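PDB 3LCY: titin from Homo sapiens, which probably acts as a giant scaffold and spring of the muscle sarcomere, with a serine/threonine kinase domain, and is represented here by two A-band immunoglobulin domains. Local coordinates for residues K94-G106 with K176-A188. Numbering follows the deposited sequence.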
loop_
_atom_site.group_PDB
_atom_site.type_symbol
_atom_site.label_atom_id
_atom_site.label_comp_id
_atom_site.label_asym_id
_atom_site.label_seq_id
_atom_site.Cartn_x
_atom_site.Cartn_y
_atom_site.Cartn_z
ATOM N N LYS A 94 -7.382 -4.122 9.987
ATOM C CA LYS A 94 -6.618 -3.534 8.894
ATOM C C LYS A 94 -7.157 -2.186 8.436
ATOM O O LYS A 94 -8.349 -1.901 8.560
ATOM C CB LYS A 94 -6.548 -4.494 7.706
ATOM C CG LYS A 94 -5.698 -5.724 7.955
ATOM C CD LYS A 94 -5.724 -6.654 6.757
ATOM C CE LYS A 94 -4.811 -7.847 6.970
ATOM N NZ LYS A 94 -4.951 -8.853 5.882
ATOM N N LEU A 95 -6.262 -1.363 7.902
ATOM C CA LEU A 95 -6.636 -0.074 7.341
ATOM C C LEU A 95 -6.598 -0.146 5.821
ATOM O O LEU A 95 -5.559 -0.444 5.232
ATOM C CB LEU A 95 -5.694 1.023 7.839
ATOM C CG LEU A 95 -5.877 2.407 7.212
ATOM C CD1 LEU A 95 -7.313 2.882 7.366
ATOM C CD2 LEU A 95 -4.903 3.411 7.816
ATOM N N LEU A 96 -7.737 0.111 5.189
ATOM C CA LEU A 96 -7.818 0.104 3.735
ATOM C C LEU A 96 -7.835 1.532 3.205
ATOM O O LEU A 96 -8.645 2.354 3.632
ATOM C CB LEU A 96 -9.057 -0.658 3.257
ATOM C CG LEU A 96 -9.049 -2.185 3.378
ATOM C CD1 LEU A 96 -8.915 -2.632 4.826
ATOM C CD2 LEU A 96 -10.305 -2.769 2.757
ATOM N N LEU A 97 -6.934 1.825 2.276
ATOM C CA LEU A 97 -6.824 3.168 1.727
ATOM C C LEU A 97 -7.682 3.346 0.481
ATOM O O LEU A 97 -8.053 2.374 -0.179
ATOM C CB LEU A 97 -5.368 3.499 1.401
ATOM C CG LEU A 97 -4.389 3.477 2.574
ATOM C CD1 LEU A 97 -2.993 3.840 2.101
ATOM C CD2 LEU A 97 -4.844 4.421 3.675
ATOM N N GLN A 98 -7.992 4.600 0.172
ATOM C CA GLN A 98 -8.714 4.941 -1.045
ATOM C C GLN A 98 -7.957 6.025 -1.804
ATOM O O GLN A 98 -7.661 7.087 -1.257
ATOM C CB GLN A 98 -10.130 5.416 -0.717
ATOM C CG GLN A 98 -11.010 4.357 -0.083
ATOM C CD GLN A 98 -12.359 4.902 0.340
ATOM O OE1 GLN A 98 -13.026 4.333 1.202
ATOM N NE2 GLN A 98 -12.764 6.013 -0.264
ATOM N N ALA A 99 -7.637 5.749 -3.063
ATOM C CA ALA A 99 -6.896 6.699 -3.880
ATOM C C ALA A 99 -7.099 6.418 -5.362
ATOM O O ALA A 99 -6.952 5.282 -5.814
ATOM C CB ALA A 99 -5.417 6.663 -3.528
ATOM N N THR A 100 -7.445 7.457 -6.114
ATOM C CA THR A 100 -7.589 7.328 -7.555
ATOM C C THR A 100 -6.222 7.037 -8.150
ATOM O O THR A 100 -5.230 7.642 -7.746
ATOM C CB THR A 100 -8.143 8.616 -8.182
ATOM O OG1 THR A 100 -7.161 9.655 -8.087
ATOM C CG2 THR A 100 -9.410 9.052 -7.463
ATOM N N PRO A 101 -6.160 6.096 -9.103
ATOM C CA PRO A 101 -4.891 5.721 -9.729
ATOM C C PRO A 101 -4.101 6.950 -10.164
ATOM O O PRO A 101 -4.657 7.862 -10.778
ATOM C CB PRO A 101 -5.335 4.906 -10.943
ATOM C CG PRO A 101 -6.631 4.303 -10.517
ATOM C CD PRO A 101 -7.295 5.339 -9.656
ATOM N N GLN A 102 -2.815 6.967 -9.836
ATOM C CA GLN A 102 -1.960 8.114 -10.100
ATOM C C GLN A 102 -0.507 7.670 -10.181
ATOM O O GLN A 102 -0.016 6.978 -9.291
ATOM C CB GLN A 102 -2.112 9.147 -8.983
ATOM C CG GLN A 102 -1.022 10.207 -8.959
ATOM C CD GLN A 102 -0.968 10.958 -7.639
ATOM O OE1 GLN A 102 -1.580 10.547 -6.651
ATOM N NE2 GLN A 102 -0.230 12.061 -7.616
ATOM N N PHE A 103 0.181 8.066 -11.246
ATOM C CA PHE A 103 1.596 7.751 -11.365
ATOM C C PHE A 103 2.387 8.483 -10.288
ATOM O O PHE A 103 2.162 9.665 -10.029
ATOM C CB PHE A 103 2.121 8.066 -12.765
ATOM C CG PHE A 103 1.566 7.163 -13.830
ATOM C CD1 PHE A 103 1.921 5.823 -13.872
ATOM C CD2 PHE A 103 0.691 7.651 -14.788
ATOM C CE1 PHE A 103 1.413 4.986 -14.847
ATOM C CE2 PHE A 103 0.182 6.819 -15.766
ATOM C CZ PHE A 103 0.543 5.486 -15.796
ATOM N N HIS A 104 3.308 7.761 -9.662
ATOM C CA HIS A 104 3.992 8.247 -8.472
ATOM C C HIS A 104 4.833 9.498 -8.716
ATOM O O HIS A 104 5.815 9.457 -9.458
ATOM C CB HIS A 104 4.872 7.141 -7.878
ATOM C CG HIS A 104 5.134 7.300 -6.411
ATOM N ND1 HIS A 104 5.754 8.411 -5.881
ATOM C CD2 HIS A 104 4.864 6.486 -5.364
ATOM C CE1 HIS A 104 5.848 8.278 -4.571
ATOM N NE2 HIS A 104 5.318 7.118 -4.231
ATOM N N PRO A 105 4.445 10.616 -8.081
ATOM C CA PRO A 105 5.315 11.796 -8.028
ATOM C C PRO A 105 6.449 11.536 -7.042
ATOM O O PRO A 105 6.196 11.155 -5.898
ATOM C CB PRO A 105 4.388 12.891 -7.498
ATOM C CG PRO A 105 3.365 12.163 -6.698
ATOM C CD PRO A 105 3.170 10.831 -7.374
ATOM N N GLY A 106 7.684 11.729 -7.488
ATOM C CA GLY A 106 8.843 11.336 -6.709
ATOM C C GLY A 106 9.645 10.329 -7.507
ATOM O O GLY A 106 10.814 10.063 -7.221
ATOM N N LYS A 176 2.111 2.089 -23.796
ATOM C CA LYS A 176 1.173 2.693 -22.856
ATOM C C LYS A 176 0.983 1.825 -21.619
ATOM O O LYS A 176 0.641 0.646 -21.722
ATOM C CB LYS A 176 -0.190 2.953 -23.505
ATOM C CG LYS A 176 -1.189 3.599 -22.546
ATOM C CD LYS A 176 -2.634 3.289 -22.906
ATOM C CE LYS A 176 -3.083 4.039 -24.146
ATOM N NZ LYS A 176 -4.530 3.807 -24.428
ATOM N N VAL A 177 1.210 2.413 -20.452
ATOM C CA VAL A 177 0.913 1.745 -19.193
ATOM C C VAL A 177 -0.372 2.325 -18.614
ATOM O O VAL A 177 -0.500 3.541 -18.456
ATOM C CB VAL A 177 2.065 1.892 -18.184
ATOM C CG1 VAL A 177 2.465 3.352 -18.041
ATOM C CG2 VAL A 177 1.664 1.302 -16.842
ATOM N N GLN A 178 -1.330 1.460 -18.321
ATOM C CA GLN A 178 -2.614 1.892 -17.799
ATOM C C GLN A 178 -2.945 1.352 -16.420
ATOM O O GLN A 178 -2.786 0.172 -16.152
ATOM C CB GLN A 178 -3.705 1.486 -18.782
ATOM C CG GLN A 178 -4.962 2.306 -18.697
ATOM C CD GLN A 178 -5.824 2.137 -19.914
ATOM O OE1 GLN A 178 -6.261 1.037 -20.229
ATOM N NE2 GLN A 178 -6.070 3.228 -20.617
ATOM N N LEU A 179 -3.416 2.236 -15.553
ATOM C CA LEU A 179 -3.793 1.870 -14.203
ATOM C C LEU A 179 -5.253 2.226 -13.977
ATOM O O LEU A 179 -5.663 3.342 -14.244
ATOM C CB LEU A 179 -2.920 2.607 -13.193
ATOM C CG LEU A 179 -1.485 2.121 -13.006
ATOM C CD1 LEU A 179 -0.882 1.729 -14.324
ATOM C CD2 LEU A 179 -0.650 3.196 -12.361
ATOM N N SER A 180 -6.042 1.283 -13.483
ATOM C CA SER A 180 -7.445 1.582 -13.234
ATOM C C SER A 180 -8.099 0.911 -12.036
ATOM O O SER A 180 -7.867 -0.256 -11.765
ATOM C CB SER A 180 -8.288 1.200 -14.460
ATOM O OG SER A 180 -7.848 1.831 -15.638
ATOM N N ASN A 181 -8.966 1.651 -11.362
ATOM C CA ASN A 181 -9.710 1.165 -10.207
ATOM C C ASN A 181 -11.110 1.781 -10.187
ATOM O O ASN A 181 -11.480 2.498 -11.105
ATOM C CB ASN A 181 -8.947 1.343 -8.891
ATOM C CG ASN A 181 -8.890 2.770 -8.428
ATOM O OD1 ASN A 181 -9.659 3.610 -8.860
ATOM N ND2 ASN A 181 -7.976 3.048 -7.523
ATOM N N VAL A 182 -11.894 1.493 -9.160
ATOM C CA VAL A 182 -13.249 2.023 -9.081
ATOM C C VAL A 182 -13.253 3.545 -9.108
ATOM O O VAL A 182 -14.128 4.155 -9.699
ATOM C CB VAL A 182 -13.972 1.539 -7.817
ATOM C CG1 VAL A 182 -14.358 0.091 -7.958
ATOM C CG2 VAL A 182 -13.100 1.729 -6.608
ATOM N N PHE A 183 -12.280 4.149 -8.449
ATOM C CA PHE A 183 -12.139 5.600 -8.399
ATOM C C PHE A 183 -11.811 6.293 -9.731
ATOM O O PHE A 183 -12.273 7.396 -9.982
ATOM C CB PHE A 183 -11.203 5.994 -7.269
ATOM C CG PHE A 183 -11.630 5.444 -5.953
ATOM C CD1 PHE A 183 -12.879 5.748 -5.447
ATOM C CD2 PHE A 183 -10.816 4.595 -5.238
ATOM C CE1 PHE A 183 -13.293 5.237 -4.247
ATOM C CE2 PHE A 183 -11.231 4.080 -4.036
ATOM C CZ PHE A 183 -12.471 4.400 -3.541
ATOM N N GLY A 184 -10.999 5.660 -10.568
ATOM C CA GLY A 184 -10.647 6.242 -11.849
ATOM C C GLY A 184 -9.568 5.511 -12.624
ATOM O O GLY A 184 -9.139 4.436 -12.236
ATOM N N THR A 185 -9.130 6.105 -13.730
ATOM C CA THR A 185 -8.073 5.523 -14.543
ATOM C C THR A 185 -7.029 6.573 -14.898
ATOM O O THR A 185 -7.304 7.772 -14.862
ATOM C CB THR A 185 -8.633 4.923 -15.846
ATOM O OG1 THR A 185 -7.568 4.345 -16.610
ATOM C CG2 THR A 185 -9.314 5.998 -16.675
ATOM N N VAL A 186 -5.830 6.112 -15.234
ATOM C CA VAL A 186 -4.757 6.993 -15.678
ATOM C C VAL A 186 -3.806 6.203 -16.569
ATOM O O VAL A 186 -3.717 4.979 -16.463
ATOM C CB VAL A 186 -3.976 7.594 -14.493
ATOM C CG1 VAL A 186 -3.085 6.540 -13.855
ATOM C CG2 VAL A 186 -3.147 8.788 -14.953
ATOM N N ASP A 187 -3.109 6.899 -17.461
ATOM C CA ASP A 187 -2.172 6.236 -18.357
ATOM C C ASP A 187 -1.001 7.139 -18.721
ATOM O O ASP A 187 -1.078 8.362 -18.599
ATOM C CB ASP A 187 -2.881 5.751 -19.625
ATOM C CG ASP A 187 -3.280 6.889 -20.543
ATOM O OD1 ASP A 187 -2.388 7.462 -21.202
ATOM O OD2 ASP A 187 -4.487 7.202 -20.617
ATOM N N ALA A 188 0.086 6.520 -19.165
ATOM C CA ALA A 188 1.268 7.254 -19.589
ATOM C C ALA A 188 1.878 6.584 -20.812
ATOM O O ALA A 188 1.831 5.362 -20.947
ATOM C CB ALA A 188 2.282 7.329 -18.460
#
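P101 and F103, at the end of the long strand that leaves the first immunoglobulin domain, pack onto the β-hairpin 176-188 of the second, an I-set β-sandwich domain, at the junction of the tandem. The apolar contacts are centred on F103, whose flat ring packs against the hairpin and also touches V125 of strand 121-130. Its CG lies anti to the carbonyl carbon (chi1 -68°), which carries the far end of the ring in among the hairpin side chains. There CZ meets V177 CG1 at 3.6 Å, CE1 meets L179 CD2 at 3.7 Å, and V186 CG1 makes an off-centre CH-pi contact 4.2 Å from the ring centroid. The small A188 lets the ring come close to the backbone, and V177 O faces the rim in the ring plane. The rigid ring of P101 suits close packing, with CB 4.0 Å from both L179 CB and V186 CG1 and CD against the N181 amide. In the turn, F183 CZ meets Q98 NE2 and CE2 meets Q98 CB, both at 3.7 Å, with ring and amide planes 19° apart; Q98 OE1 is hydrogen-bonded to T18 OG1. T100 CG2 touches F183 CB.

The polar link belongs to N181, whose amide suits it to donate and accept at once. OD1 takes the backbone N-H of G184 in an Asx motif, holding the amide in position, and ND2 donates a hydrogen bond to A99 O (3.0 Å), tilted from the carbonyl plane, with the acceptor only 2° out of the amide plane.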